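Local coordinates for putative cytoplasmic protein (Salmonella typhimurium, PDB 2GK3), which is of unknown function but belongs to a putative glutamine amidotransferase-like family and assembles into hexamers, at residues S84-G87 with S88-L92. Sequence-based numbering, arbitrary orientation.
Sequences SDIG and SNTFL
Ile86 meets Thr90 and Phe91 where the chain leaves strand 80-84 and winds into a short helix. With CG1 anti to the backbone N (chi1 174°) and CD1 extending the chain straight on, the long branch of Ile86 reaches the methyl of Thr90, Ile86 CD1 to Thr90 CG2 3.6 Å. The same CD1 lies 4.1 Å from Phe91 CE1, and the short branch, Ile86 CG2, touches that ring carbon as well; the side chains of Thr90 and Phe91 each cross that of Ile86 at about a right angle. Apolar residues suit this place: Val64 of helix 61-67 and Ile16 of strand 12-28 pack on Ile86 and Phe91, whose large ring also meets Leu108 and Ile111 of helix 107-116.

Gly87, with no side chain, carries the turn by its backbone alone. Its O accepts a hydrogen bond from Thr90 N (3.2 Å, N-H...O angle 140°), the donor standing well above the carbonyl plane, while Phe91 CD1 lies 3.6 Å from Gly87 O. Gly87 N donates a hydrogen bond to a water, which also accepts one from Thr90 OG1, each 2.8 Å from the water oxygen. Threonine thus serves two surroundings: its methyl faces Ile86, and its hydroxyl donates to the water and accepts from Tyr30 N of a second subunit. Ser88 OG hydrogen-bonds Ala137 O, a small hydroxyl suiting a buried place beside a backbone carbonyl.

Such a strand-to-helix turn, in a parallel-stranded core consistent with the class I glutamine amidotransferase-like fold, here also lies at a subunit interface of the hexamer.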
ATOM      1  N   SER E  84      -4.470   8.027 -24.021  1.00 29.93           N
ATOM      2  CA  SER E  84      -5.678   7.745 -23.279  1.00 29.80           C
ATOM      3  C   SER E  84      -5.369   7.122 -21.914  1.00 29.78           C
ATOM      4  O   SER E  84      -4.670   6.112 -21.823  1.00 29.91           O
ATOM      5  CB  SER E  84      -6.618   6.861 -24.113  1.00 29.50           C
ATOM      6  OG  SER E  84      -7.863   6.699 -23.449  1.00 30.14           O
ATOM      7  N   ASP E  85      -5.901   7.739 -20.857  1.00 29.99           N
ATOM      8  CA  ASP E  85      -5.704   7.270 -19.473  1.00 29.56           C
ATOM      9  C   ASP E  85      -4.242   6.971 -19.136  1.00 28.87           C
ATOM     10  O   ASP E  85      -3.928   5.967 -18.496  1.00 28.88           O
ATOM     11  CB  ASP E  85      -6.605   6.057 -19.152  1.00 30.21           C
ATOM     12  CG  ASP E  85      -7.673   6.365 -18.105  1.00 30.47           C
ATOM     13  OD1 ASP E  85      -7.514   7.340 -17.353  1.00 32.21           O
ATOM     14  OD2 ASP E  85      -8.666   5.608 -18.009  1.00 34.26           O
ATOM     15  N   ILE E  86      -3.353   7.854 -19.584  1.00 28.45           N
ATOM     16  CA  ILE E  86      -1.970   7.860 -19.129  1.00 27.52           C
ATOM     17  C   ILE E  86      -1.524   9.298 -18.783  1.00 27.15           C
ATOM     18  O   ILE E  86      -1.645  10.212 -19.586  1.00 26.29           O
ATOM     19  CB  ILE E  86      -1.029   7.111 -20.140  1.00 27.59           C
ATOM     20  CG1 ILE E  86       0.450   7.239 -19.755  1.00 26.79           C
ATOM     21  CG2 ILE E  86      -1.261   7.589 -21.573  1.00 27.32           C
ATOM     22  CD1 ILE E  86       1.378   6.402 -20.663  1.00 28.27           C
ATOM     23  N   GLY E  87      -1.027   9.488 -17.563  1.00 26.87           N
ATOM     24  CA  GLY E  87      -0.664  10.821 -17.101  1.00 26.88           C
ATOM     25  C   GLY E  87       0.647  11.367 -17.666  1.00 26.98           C
ATOM     26  O   GLY E  87       1.480  10.619 -18.232  1.00 26.55           O
ATOM     27  N   SER E  88       0.831  12.679 -17.511  1.00 26.13           N
ATOM     28  CA  SER E  88       2.049  13.344 -18.004  1.00 25.75           C
ATOM     29  C   SER E  88       3.331  12.845 -17.325  1.00 25.89           C
ATOM     30  O   SER E  88       4.386  12.775 -17.958  1.00 26.22           O
ATOM     31  CB  SER E  88       1.914  14.859 -17.858  1.00 25.34           C
ATOM     32  OG  SER E  88       1.733  15.224 -16.511  1.00 23.52           O
ATOM     33  N   ASN E  89       3.224  12.478 -16.046  1.00 25.98           N
ATOM     34  CA  ASN E  89       4.349  11.976 -15.264  1.00 26.28           C
ATOM     35  C   ASN E  89       4.963  10.748 -15.918  1.00 27.05           C
ATOM     36  O   ASN E  89       6.184  10.566 -15.868  1.00 27.62           O
ATOM     37  CB  ASN E  89       3.915  11.628 -13.837  1.00 25.97           C
ATOM     38  CG  ASN E  89       3.639  12.858 -12.966  1.00 25.86           C
ATOM     39  OD1 ASN E  89       4.166  13.946 -13.198  1.00 25.78           O
ATOM     40  ND2 ASN E  89       2.838  12.669 -11.928  1.00 25.59           N
ATOM     41  N   THR E  90       4.136   9.917 -16.549  1.00 27.39           N
ATOM     42  CA  THR E  90       4.643   8.688 -17.172  1.00 28.03           C
ATOM     43  C   THR E  90       5.606   9.008 -18.315  1.00 28.62           C
ATOM     44  O   THR E  90       6.681   8.409 -18.394  1.00 29.21           O
ATOM     45  CB  THR E  90       3.525   7.696 -17.619  1.00 27.65           C
ATOM     46  OG1 THR E  90       2.781   7.290 -16.469  1.00 27.28           O
ATOM     47  CG2 THR E  90       4.132   6.438 -18.282  1.00 26.51           C
ATOM     48  N   PHE E  91       5.226   9.970 -19.160  1.00 28.39           N
ATOM     49  CA  PHE E  91       6.077  10.461 -20.244  1.00 27.99           C
ATOM     50  C   PHE E  91       7.326  11.214 -19.763  1.00 28.24           C
ATOM     51  O   PHE E  91       8.415  11.003 -20.271  1.00 28.78           O
ATOM     52  CB  PHE E  91       5.277  11.375 -21.138  1.00 27.63           C
ATOM     53  CG  PHE E  91       4.230  10.676 -21.942  1.00 27.56           C
ATOM     54  CD1 PHE E  91       2.889  10.768 -21.583  1.00 25.28           C
ATOM     55  CD2 PHE E  91       4.575   9.944 -23.079  1.00 28.78           C
ATOM     56  CE1 PHE E  91       1.898  10.141 -22.323  1.00 24.92           C
ATOM     57  CE2 PHE E  91       3.575   9.302 -23.834  1.00 29.51           C
ATOM     58  CZ  PHE E  91       2.225   9.416 -23.442  1.00 26.64           C
ATOM     59  N   LEU E  92       7.151  12.092 -18.783  1.00 28.27           N
ATOM     60  CA  LEU E  92       8.214  12.937 -18.276  1.00 27.73           C
ATOM     61  C   LEU E  92       9.230  12.213 -17.391  1.00 27.82           C
ATOM     62  O   LEU E  92      10.414  12.575 -17.394  1.00 28.04           O
ATOM     63  CB  LEU E  92       7.615  14.127 -17.510  1.00 27.48           C
ATOM     64  CG  LEU E  92       6.998  15.225 -18.392  1.00 27.74           C
ATOM     65  CD1 LEU E  92       6.018  16.129 -17.646  1.00 23.30           C
ATOM     66  CD2 LEU E  92       8.098  16.047 -19.079  1.00 27.35           C
TER
HETATM   67  O   HOH W   1       0.241   8.067 -15.533  1.00 25.72           O